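Long-range contacts in uracil-DNA glycosylase (PDB 6LYJ), which belongs to the uracil-DNA glycosylase superfamily and has an alpha/beta fold built round a four-stranded parallel sheet: residues H134-V145 with G247-L255; K183-G191 with N233-L243. All blocks are in the same frame, centred on the assembly; numbering follows the deposited sequence.

Contact 1. Residues H134-V145 with G247-L255; sequences HGCLDAWASQGV and GLGEIDWRL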
loop_
_atom_site.group_PDB
_atom_site.type_symbol
_atom_site.label_atom_id
_atom_site.label_comp_id
_atom_site.label_asym_id
_atom_site.label_seq_id
_atom_site.Cartn_x
_atom_site.Cartn_y
_atom_site.Cartn_z
ATOM N N HIS A 134 11.296 6.122 -11.702
ATOM C CA HIS A 134 10.441 7.037 -10.964
ATOM C C HIS A 134 9.226 6.277 -10.452
ATOM O O HIS A 134 8.947 5.153 -10.872
ATOM C CB HIS A 134 10.005 8.206 -11.856
ATOM C CG HIS A 134 9.135 7.788 -13.001
ATOM N ND1 HIS A 134 7.790 7.524 -12.858
ATOM C CD2 HIS A 134 9.427 7.547 -14.301
ATOM C CE1 HIS A 134 7.285 7.163 -14.024
ATOM N NE2 HIS A 134 8.257 7.172 -14.918
ATOM N N GLY A 135 8.475 6.916 -9.559
ATOM C CA GLY A 135 7.289 6.280 -9.022
ATOM C C GLY A 135 6.003 6.974 -9.422
ATOM O O GLY A 135 4.982 6.841 -8.740
ATOM N N CYS A 136 6.042 7.699 -10.538
ATOM C CA CYS A 136 4.923 8.515 -10.997
ATOM C C CYS A 136 3.970 7.671 -11.830
ATOM O O CYS A 136 4.341 7.193 -12.908
ATOM C CB CYS A 136 5.422 9.701 -11.819
ATOM S SG CYS A 136 6.453 10.849 -10.901
ATOM N N LEU A 137 2.747 7.492 -11.338
ATOM C CA LEU A 137 1.736 6.698 -12.025
ATOM C C LEU A 137 0.701 7.570 -12.729
ATOM O O LEU A 137 -0.385 7.083 -13.062
ATOM C CB LEU A 137 1.056 5.742 -11.043
ATOM C CG LEU A 137 2.011 4.784 -10.323
ATOM C CD1 LEU A 137 1.279 3.917 -9.305
ATOM C CD2 LEU A 137 2.748 3.922 -11.346
ATOM N N ASP A 138 1.029 8.845 -12.977
ATOM C CA ASP A 138 0.060 9.774 -13.556
ATOM C C ASP A 138 -0.504 9.265 -14.880
ATOM O O ASP A 138 -1.697 9.429 -15.147
ATOM C CB ASP A 138 0.691 11.154 -13.762
ATOM C CG ASP A 138 1.187 11.776 -12.471
ATOM O OD1 ASP A 138 1.291 11.057 -11.456
ATOM O OD2 ASP A 138 1.433 12.998 -12.461
ATOM N N ALA A 139 0.339 8.674 -15.732
ATOM C CA ALA A 139 -0.126 8.218 -17.043
ATOM C C ALA A 139 -1.160 7.098 -16.921
ATOM O O ALA A 139 -2.140 7.053 -17.685
ATOM C CB ALA A 139 1.064 7.771 -17.893
ATOM N N TRP A 140 -0.985 6.211 -15.935
ATOM C CA TRP A 140 -2.025 5.230 -15.644
ATOM C C TRP A 140 -3.325 5.918 -15.268
ATOM O O TRP A 140 -4.394 5.585 -15.797
ATOM C CB TRP A 140 -1.609 4.316 -14.492
ATOM C CG TRP A 140 -0.437 3.439 -14.717
ATOM C CD1 TRP A 140 0.376 3.405 -15.809
ATOM C CD2 TRP A 140 0.053 2.438 -13.815
ATOM N NE1 TRP A 140 1.353 2.451 -15.639
ATOM C CE2 TRP A 140 1.173 1.844 -14.422
ATOM C CE3 TRP A 140 -0.350 1.989 -12.549
ATOM C CZ2 TRP A 140 1.902 0.824 -13.809
ATOM C CZ3 TRP A 140 0.376 0.974 -11.939
ATOM C CH2 TRP A 140 1.490 0.403 -12.574
ATOM N N ALA A 141 -3.255 6.884 -14.343
ATOM C CA ALA A 141 -4.469 7.556 -13.899
ATOM C C ALA A 141 -5.157 8.263 -15.057
ATOM O O ALA A 141 -6.386 8.214 -15.184
ATOM C CB ALA A 141 -4.137 8.545 -12.781
ATOM N N SER A 142 -4.374 8.904 -15.929
ATOM C CA SER A 142 -4.947 9.592 -17.076
ATOM C C SER A 142 -5.604 8.620 -18.043
ATOM O O SER A 142 -6.518 9.019 -18.769
ATOM C CB SER A 142 -3.885 10.425 -17.802
ATOM O OG SER A 142 -3.385 11.460 -16.971
ATOM N N GLN A 143 -5.184 7.352 -18.049
ATOM C CA GLN A 143 -5.814 6.372 -18.929
ATOM C C GLN A 143 -7.004 5.663 -18.285
ATOM O O GLN A 143 -7.508 4.687 -18.852
ATOM C CB GLN A 143 -4.795 5.330 -19.395
ATOM C CG GLN A 143 -3.688 5.880 -20.267
ATOM C CD GLN A 143 -2.705 4.801 -20.668
ATOM O OE1 GLN A 143 -3.034 3.913 -21.456
ATOM N NE2 GLN A 143 -1.497 4.864 -20.121
ATOM N N GLY A 144 -7.460 6.121 -17.122
ATOM C CA GLY A 144 -8.581 5.492 -16.451
ATOM C C GLY A 144 -8.241 4.452 -15.408
ATOM O O GLY A 144 -9.109 3.646 -15.057
ATOM N N VAL A 145 -7.021 4.440 -14.889
ATOM C CA VAL A 145 -6.692 3.609 -13.736
ATOM C C VAL A 145 -6.901 4.449 -12.484
ATOM O O VAL A 145 -6.217 5.457 -12.282
ATOM C CB VAL A 145 -5.254 3.074 -13.814
ATOM C CG1 VAL A 145 -4.936 2.233 -12.583
ATOM C CG2 VAL A 145 -5.051 2.255 -15.086
ATOM N N GLY A 247 -14.620 -4.463 -25.361
ATOM C CA GLY A 247 -14.572 -3.415 -26.362
ATOM C C GLY A 247 -14.029 -2.090 -25.884
ATOM O O GLY A 247 -14.305 -1.058 -26.502
ATOM N N LEU A 248 -13.264 -2.081 -24.798
ATOM C CA LEU A 248 -12.678 -0.865 -24.260
ATOM C C LEU A 248 -11.208 -0.783 -24.655
ATOM O O LEU A 248 -10.563 -1.800 -24.924
ATOM C CB LEU A 248 -12.829 -0.817 -22.739
ATOM C CG LEU A 248 -14.273 -0.919 -22.236
ATOM C CD1 LEU A 248 -14.331 -0.826 -20.722
ATOM C CD2 LEU A 248 -15.151 0.148 -22.880
ATOM N N GLY A 249 -10.689 0.440 -24.721
ATOM C CA GLY A 249 -9.276 0.616 -25.014
ATOM C C GLY A 249 -8.410 0.072 -23.889
ATOM O O GLY A 249 -8.661 0.313 -22.707
ATOM N N GLU A 250 -7.367 -0.664 -24.268
ATOM C CA GLU A 250 -6.463 -1.234 -23.280
ATOM C C GLU A 250 -5.567 -0.160 -22.669
ATOM O O GLU A 250 -5.346 0.913 -23.239
ATOM C CB GLU A 250 -5.595 -2.329 -23.907
ATOM C CG GLU A 250 -6.380 -3.442 -24.581
ATOM C CD GLU A 250 -5.487 -4.536 -25.146
ATOM O OE1 GLU A 250 -4.466 -4.873 -24.510
ATOM O OE2 GLU A 250 -5.811 -5.059 -26.231
ATOM N N ILE A 251 -5.034 -0.477 -21.496
ATOM C CA ILE A 251 -4.109 0.414 -20.808
ATOM C C ILE A 251 -2.717 0.198 -21.381
ATOM O O ILE A 251 -2.276 -0.944 -21.554
ATOM C CB ILE A 251 -4.123 0.159 -19.291
ATOM C CG1 ILE A 251 -5.554 0.127 -18.736
ATOM C CG2 ILE A 251 -3.273 1.199 -18.566
ATOM C CD1 ILE A 251 -6.330 1.421 -18.913
ATOM N N ASP A 252 -2.018 1.292 -21.673
ATOM C CA ASP A 252 -0.584 1.240 -21.939
ATOM C C ASP A 252 0.103 1.435 -20.590
ATOM O O ASP A 252 0.136 2.542 -20.049
ATOM C CB ASP A 252 -0.179 2.301 -22.958
ATOM C CG ASP A 252 1.301 2.248 -23.314
ATOM O OD1 ASP A 252 2.060 1.484 -22.682
ATOM O OD2 ASP A 252 1.709 2.981 -24.238
ATOM N N TRP A 253 0.606 0.339 -20.023
ATOM C CA TRP A 253 1.186 0.353 -18.686
ATOM C C TRP A 253 2.580 0.966 -18.638
ATOM O O TRP A 253 3.147 1.074 -17.545
ATOM C CB TRP A 253 1.229 -1.074 -18.122
ATOM C CG TRP A 253 -0.129 -1.690 -17.965
ATOM C CD1 TRP A 253 -0.702 -2.632 -18.776
ATOM C CD2 TRP A 253 -1.099 -1.392 -16.953
ATOM N NE1 TRP A 253 -1.959 -2.944 -18.323
ATOM C CE2 TRP A 253 -2.228 -2.199 -17.206
ATOM C CE3 TRP A 253 -1.119 -0.528 -15.851
ATOM C CZ2 TRP A 253 -3.366 -2.164 -16.402
ATOM C CZ3 TRP A 253 -2.254 -0.495 -15.052
ATOM C CH2 TRP A 253 -3.359 -1.310 -15.331
ATOM N N ARG A 254 3.149 1.363 -19.775
ATOM C CA ARG A 254 4.546 1.776 -19.798
ATOM C C ARG A 254 4.728 3.119 -19.100
ATOM O O ARG A 254 3.861 3.996 -19.160
ATOM C CB ARG A 254 5.066 1.846 -21.234
ATOM C CG ARG A 254 5.222 0.480 -21.886
ATOM C CD ARG A 254 5.636 0.598 -23.341
ATOM N NE ARG A 254 4.669 1.381 -24.103
ATOM C CZ ARG A 254 4.899 1.889 -25.308
ATOM N NH1 ARG A 254 6.068 1.687 -25.908
ATOM N NH2 ARG A 254 3.955 2.593 -25.919
ATOM N N LEU A 255 5.859 3.266 -18.419
ATOM C CA LEU A 255 6.154 4.479 -17.667
ATOM C C LEU A 255 7.514 5.050 -18.049
ATOM O O LEU A 255 7.976 6.011 -17.437
ATOM C CB LEU A 255 6.101 4.208 -16.162
ATOM C CG LEU A 255 4.755 3.737 -15.605
ATOM C CD1 LEU A 255 4.946 2.933 -14.342
ATOM C CD2 LEU A 255 3.860 4.938 -15.342
HETATM O O HOH W 1 -5.468 3.566 -22.639
#
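Trp140, on the short helix 138-142 that leads through a Schellman motif at Gly144 into edge strand 145-149 of the parallel sheet, meets Trp253 of the C-terminal tail in a T-shaped stack and illustrates how a tail without regular structure can be fixed by side chains. The edge of Trp253 points at the face of Trp140, the planes standing at 89° and the six-membered centroids 5.0 Å apart, with CE3 of Trp253 over the ring centre. Leu137 CD2 lies on the opposite face, toward the rim, so the indole is clamped from both sides. In its own ring plane, Trp140 NE1 donates to Trp253 O at 3.0 Å, a bond that meets the carbonyl from above its plane. This packed part continues through Val145, whose CG2 touches Trp253 CZ3 and Ile251 CG2, while Leu255 CD1 lies 3.7 Å from Trp140 CZ2. Leu122 of helix 113-125 touches both indoles.

The outer side is polar and more open. With CG beside its backbone N (chi1 -65°), Gln143 extends its amide to the tail, where OE1 accepts from Asp252 N and NE2 donates to Asp252 O, both at 2.8 Å. Two bonds to one residue's backbone fix the rotation of the amide, and a water bridges the same OE1 to Glu250 O. OD1 of Asp252 accepts from Arg254 N in an Asx turn, and the carboxylate, turned away from Gln143, is gripped side-on in a salt bridge by the Arg254 guanidinium, NE to OD1 and NH2 to OD2. The His134 imidazole, which meets the last residue of the chain, is oriented by two in-plane bonds: ND1 accepts from Cys136 N, and NE2 donates to Leu255 O at 2.8 Å, with an N-H...O angle of 162°.

Contact 2. Residues K183-G191 with N233-L243; sequences KACVFMLWG and NNHFVLANNFL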
loop_
_atom_site.group_PDB
_atom_site.type_symbol
_atom_site.label_atom_id
_atom_site.label_comp_id
_atom_site.label_asym_id
_atom_site.label_seq_id
_atom_site.Cartn_x
_atom_site.Cartn_y
_atom_site.Cartn_z
ATOM N N LYS A 183 -20.175 0.015 -16.436
ATOM C CA LYS A 183 -20.633 -1.177 -17.142
ATOM C C LYS A 183 -19.631 -2.320 -17.021
ATOM O O LYS A 183 -20.022 -3.481 -16.848
ATOM C CB LYS A 183 -20.895 -0.842 -18.611
ATOM C CG LYS A 183 -21.440 -1.994 -19.438
ATOM C CD LYS A 183 -21.641 -1.578 -20.892
ATOM C CE LYS A 183 -22.288 -2.694 -21.696
ATOM N NZ LYS A 183 -22.665 -2.247 -23.067
ATOM N N ALA A 184 -18.339 -2.013 -17.108
ATOM C CA ALA A 184 -17.298 -3.036 -17.084
ATOM C C ALA A 184 -16.022 -2.415 -16.542
ATOM O O ALA A 184 -15.531 -1.424 -17.094
ATOM C CB ALA A 184 -17.064 -3.614 -18.481
ATOM N N CYS A 185 -15.469 -3.019 -15.493
ATOM C CA CYS A 185 -14.315 -2.460 -14.808
ATOM C C CYS A 185 -13.505 -3.595 -14.199
ATOM O O CYS A 185 -14.049 -4.649 -13.867
ATOM C CB CYS A 185 -14.754 -1.460 -13.733
ATOM S SG CYS A 185 -13.421 -0.500 -13.002
ATOM N N VAL A 186 -12.191 -3.376 -14.074
ATOM C CA VAL A 186 -11.289 -4.304 -13.395
ATOM C C VAL A 186 -10.958 -3.750 -12.016
ATOM O O VAL A 186 -10.705 -2.548 -11.861
ATOM C CB VAL A 186 -10.002 -4.542 -14.212
ATOM C CG1 VAL A 186 -9.083 -5.528 -13.493
ATOM C CG2 VAL A 186 -10.330 -5.034 -15.616
ATOM N N PHE A 187 -10.972 -4.623 -11.009
ATOM C CA PHE A 187 -10.615 -4.278 -9.636
ATOM C C PHE A 187 -9.472 -5.180 -9.188
ATOM O O PHE A 187 -9.607 -6.409 -9.202
ATOM C CB PHE A 187 -11.812 -4.429 -8.689
ATOM C CG PHE A 187 -12.949 -3.486 -8.984
ATOM C CD1 PHE A 187 -13.815 -3.726 -10.041
ATOM C CD2 PHE A 187 -13.147 -2.358 -8.205
ATOM C CE1 PHE A 187 -14.860 -2.858 -10.314
ATOM C CE2 PHE A 187 -14.189 -1.486 -8.473
ATOM C CZ PHE A 187 -15.046 -1.738 -9.527
ATOM N N MET A 188 -8.346 -4.577 -8.803
ATOM C CA MET A 188 -7.162 -5.314 -8.368
ATOM C C MET A 188 -7.027 -5.158 -6.855
ATOM O O MET A 188 -6.727 -4.065 -6.363
ATOM C CB MET A 188 -5.906 -4.821 -9.085
ATOM C CG MET A 188 -5.954 -4.914 -10.611
ATOM S SD MET A 188 -4.412 -4.342 -11.353
ATOM C CE MET A 188 -4.728 -4.582 -13.101
ATOM N N LEU A 189 -7.239 -6.252 -6.129
ATOM C CA LEU A 189 -7.224 -6.271 -4.668
ATOM C C LEU A 189 -6.035 -7.107 -4.200
ATOM O O LEU A 189 -6.055 -8.337 -4.314
ATOM C CB LEU A 189 -8.542 -6.830 -4.130
ATOM C CG LEU A 189 -9.800 -6.225 -4.768
ATOM C CD1 LEU A 189 -11.078 -6.823 -4.195
ATOM C CD2 LEU A 189 -9.798 -4.721 -4.587
ATOM N N TRP A 190 -5.008 -6.441 -3.669
ATOM C CA TRP A 190 -3.763 -7.090 -3.262
ATOM C C TRP A 190 -3.665 -7.114 -1.740
ATOM O O TRP A 190 -3.639 -6.058 -1.103
ATOM C CB TRP A 190 -2.558 -6.358 -3.849
ATOM C CG TRP A 190 -2.593 -6.227 -5.339
ATOM C CD1 TRP A 190 -3.080 -7.137 -6.229
ATOM C CD2 TRP A 190 -2.126 -5.117 -6.114
ATOM N NE1 TRP A 190 -2.942 -6.666 -7.512
ATOM C CE2 TRP A 190 -2.359 -5.428 -7.470
ATOM C CE3 TRP A 190 -1.534 -3.891 -5.794
ATOM C CZ2 TRP A 190 -2.018 -4.557 -8.507
ATOM C CZ3 TRP A 190 -1.197 -3.027 -6.827
ATOM C CH2 TRP A 190 -1.439 -3.367 -8.166
ATOM N N GLY A 191 -3.579 -8.312 -1.165
ATOM C CA GLY A 191 -3.485 -8.461 0.272
ATOM C C GLY A 191 -4.844 -8.567 0.946
ATOM O O GLY A 191 -5.901 -8.419 0.330
ATOM N N ASN A 233 1.036 -13.025 -10.673
ATOM C CA ASN A 233 -0.421 -12.987 -10.636
ATOM C C ASN A 233 -1.031 -12.631 -11.987
ATOM O O ASN A 233 -2.222 -12.884 -12.194
ATOM C CB ASN A 233 -0.915 -12.025 -9.541
ATOM C CG ASN A 233 -0.585 -10.561 -9.817
ATOM O OD1 ASN A 233 -0.205 -10.176 -10.921
ATOM N ND2 ASN A 233 -0.754 -9.733 -8.799
ATOM N N ASN A 234 -0.248 -12.050 -12.901
ATOM C CA ASN A 234 -0.670 -11.784 -14.277
ATOM C C ASN A 234 -1.814 -10.774 -14.348
ATOM O O ASN A 234 -2.526 -10.714 -15.356
ATOM C CB ASN A 234 -1.064 -13.088 -14.990
ATOM C CG ASN A 234 -0.704 -13.088 -16.462
ATOM O OD1 ASN A 234 0.316 -12.531 -16.864
ATOM N ND2 ASN A 234 -1.542 -13.722 -17.275
ATOM N N HIS A 235 -1.977 -9.940 -13.314
ATOM C CA HIS A 235 -3.176 -9.113 -13.208
ATOM C C HIS A 235 -3.260 -8.055 -14.307
ATOM O O HIS A 235 -4.362 -7.718 -14.753
ATOM C CB HIS A 235 -3.222 -8.434 -11.838
ATOM C CG HIS A 235 -3.729 -9.311 -10.734
ATOM N ND1 HIS A 235 -3.972 -8.836 -9.463
ATOM C CD2 HIS A 235 -4.033 -10.630 -10.708
ATOM C CE1 HIS A 235 -4.410 -9.823 -8.702
ATOM N NE2 HIS A 235 -4.453 -10.924 -9.432
ATOM N N PHE A 236 -2.127 -7.512 -14.753
ATOM C CA PHE A 236 -2.179 -6.451 -15.753
ATOM C C PHE A 236 -2.500 -7.002 -17.141
ATOM O O PHE A 236 -3.255 -6.378 -17.907
ATOM C CB PHE A 236 -0.855 -5.686 -15.748
ATOM C CG PHE A 236 -0.543 -5.050 -14.423
ATOM C CD1 PHE A 236 -1.089 -3.823 -14.082
ATOM C CD2 PHE A 236 0.271 -5.695 -13.505
ATOM C CE1 PHE A 236 -0.814 -3.244 -12.858
ATOM C CE2 PHE A 236 0.549 -5.122 -12.277
ATOM C CZ PHE A 236 0.006 -3.896 -11.954
ATOM N N VAL A 237 -2.022 -8.212 -17.430
ATOM C CA VAL A 237 -2.401 -8.894 -18.662
ATOM C C VAL A 237 -3.879 -9.263 -18.625
ATOM O O VAL A 237 -4.613 -9.030 -19.591
ATOM C CB VAL A 237 -1.513 -10.130 -18.885
ATOM C CG1 VAL A 237 -2.008 -10.943 -20.078
ATOM C CG2 VAL A 237 -0.058 -9.716 -19.071
ATOM N N LEU A 238 -4.325 -9.890 -17.532
ATOM C CA LEU A 238 -5.730 -10.273 -17.429
ATOM C C LEU A 238 -6.633 -9.051 -17.534
ATOM O O LEU A 238 -7.705 -9.106 -18.150
ATOM C CB LEU A 238 -5.975 -11.019 -16.117
ATOM C CG LEU A 238 -5.261 -12.367 -15.987
ATOM C CD1 LEU A 238 -5.399 -12.911 -14.569
ATOM C CD2 LEU A 238 -5.790 -13.363 -17.014
ATOM N N ALA A 239 -6.208 -7.934 -16.939
ATOM C CA ALA A 239 -6.983 -6.702 -17.003
ATOM C C ALA A 239 -7.138 -6.231 -18.442
ATOM O O ALA A 239 -8.251 -5.911 -18.887
ATOM C CB ALA A 239 -6.324 -5.622 -16.147
ATOM N N ASN A 240 -6.027 -6.176 -19.194
ATOM C CA ASN A 240 -6.149 -5.736 -20.583
ATOM C C ASN A 240 -6.939 -6.731 -21.433
ATOM O O ASN A 240 -7.665 -6.315 -22.344
ATOM C CB ASN A 240 -4.772 -5.487 -21.194
ATOM C CG ASN A 240 -4.289 -4.062 -20.979
ATOM O OD1 ASN A 240 -5.082 -3.169 -20.681
ATOM N ND2 ASN A 240 -2.989 -3.841 -21.145
ATOM N N ASN A 241 -6.817 -8.034 -21.162
ATOM C CA ASN A 241 -7.655 -9.008 -21.863
ATOM C C ASN A 241 -9.132 -8.731 -21.617
ATOM O O ASN A 241 -9.948 -8.775 -22.546
ATOM C CB ASN A 241 -7.307 -10.435 -21.435
ATOM C CG ASN A 241 -5.929 -10.865 -21.892
ATOM O OD1 ASN A 241 -5.323 -10.233 -22.759
ATOM N ND2 ASN A 241 -5.434 -11.960 -21.327
ATOM N N PHE A 242 -9.488 -8.442 -20.364
ATOM C CA PHE A 242 -10.873 -8.122 -20.042
ATOM C C PHE A 242 -11.328 -6.885 -20.802
ATOM O O PHE A 242 -12.389 -6.887 -21.438
ATOM C CB PHE A 242 -11.023 -7.927 -18.533
ATOM C CG PHE A 242 -12.402 -7.523 -18.098
ATOM C CD1 PHE A 242 -13.392 -8.477 -17.913
ATOM C CD2 PHE A 242 -12.704 -6.192 -17.841
ATOM C CE1 PHE A 242 -14.664 -8.111 -17.499
ATOM C CE2 PHE A 242 -13.972 -5.821 -17.424
ATOM C CZ PHE A 242 -14.953 -6.782 -17.252
ATOM N N LEU A 243 -10.511 -5.828 -20.775
ATOM C CA LEU A 243 -10.893 -4.589 -21.448
ATOM C C LEU A 243 -11.087 -4.823 -22.942
ATOM O O LEU A 243 -12.031 -4.295 -23.542
ATOM C CB LEU A 243 -9.844 -3.503 -21.194
ATOM C CG LEU A 243 -9.676 -3.054 -19.736
ATOM C CD1 LEU A 243 -8.587 -1.991 -19.603
ATOM C CD2 LEU A 243 -10.999 -2.544 -19.174
#
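Packing of a helix against a face of the parallel sheet, a basic element of alpha/beta folds, is exemplified by strand 186-190 and helix 235-243, which run nearly antiparallel (166°) with their axes 9.4 Å apart. Small and branched side chains fill the interface: Val186 CG1 rests 3.8 Å from Ala239 CB, and its CG2 reaches Phe242 CD2 at 3.5 Å. Met188, extended beyond CG, carries its methyl CE to Ala239 CB at 3.6 Å, while SD approaches the Phe236 ring obliquely, 4.5 Å from its centroid, in a Met-aromatic contact. Toward the N-terminal end of the helix the apolar seam gives way to one polar link: Trp190 NE1 donates to His235 ND1 at 3.1 Å, within the indole plane but 19° out of the imidazole plane. The two rings meet rim to rim. Asn233 ND2 sits over one face of this imidazole, offset toward the rim, and Asn233 OD1 accepts from His235 N in an Asx turn. Beyond the pair, Phe242 touches Leu207 and His235 touches Leu209 of edge strand 207-211, Met188 touches Val85 of strand 85-89, and Phe236 packs on Leu122 of helix 113-125.

In the fold
From the N terminus, the chain enters contact 1 at 134-145, passes into the edge strand of the sheet, and after helix 167-181 reaches 183-191, the opening of contact 2. It then forms strand 207-211 and returns as helix 235-245, which closes the loop of contact 2; the tail 247-255 finally closes the wider loop of contact 1. The smaller loop thus lies wholly within the larger, with no crossing. The two centres are about 13 Å apart and the contacts touch, since Asn240 OD1 of the helix accepts a probable hydrogen bond from Ile251 N of the tail. Together they tie an inner strand, the last helix and the C terminus to the approach to edge strand 145-149.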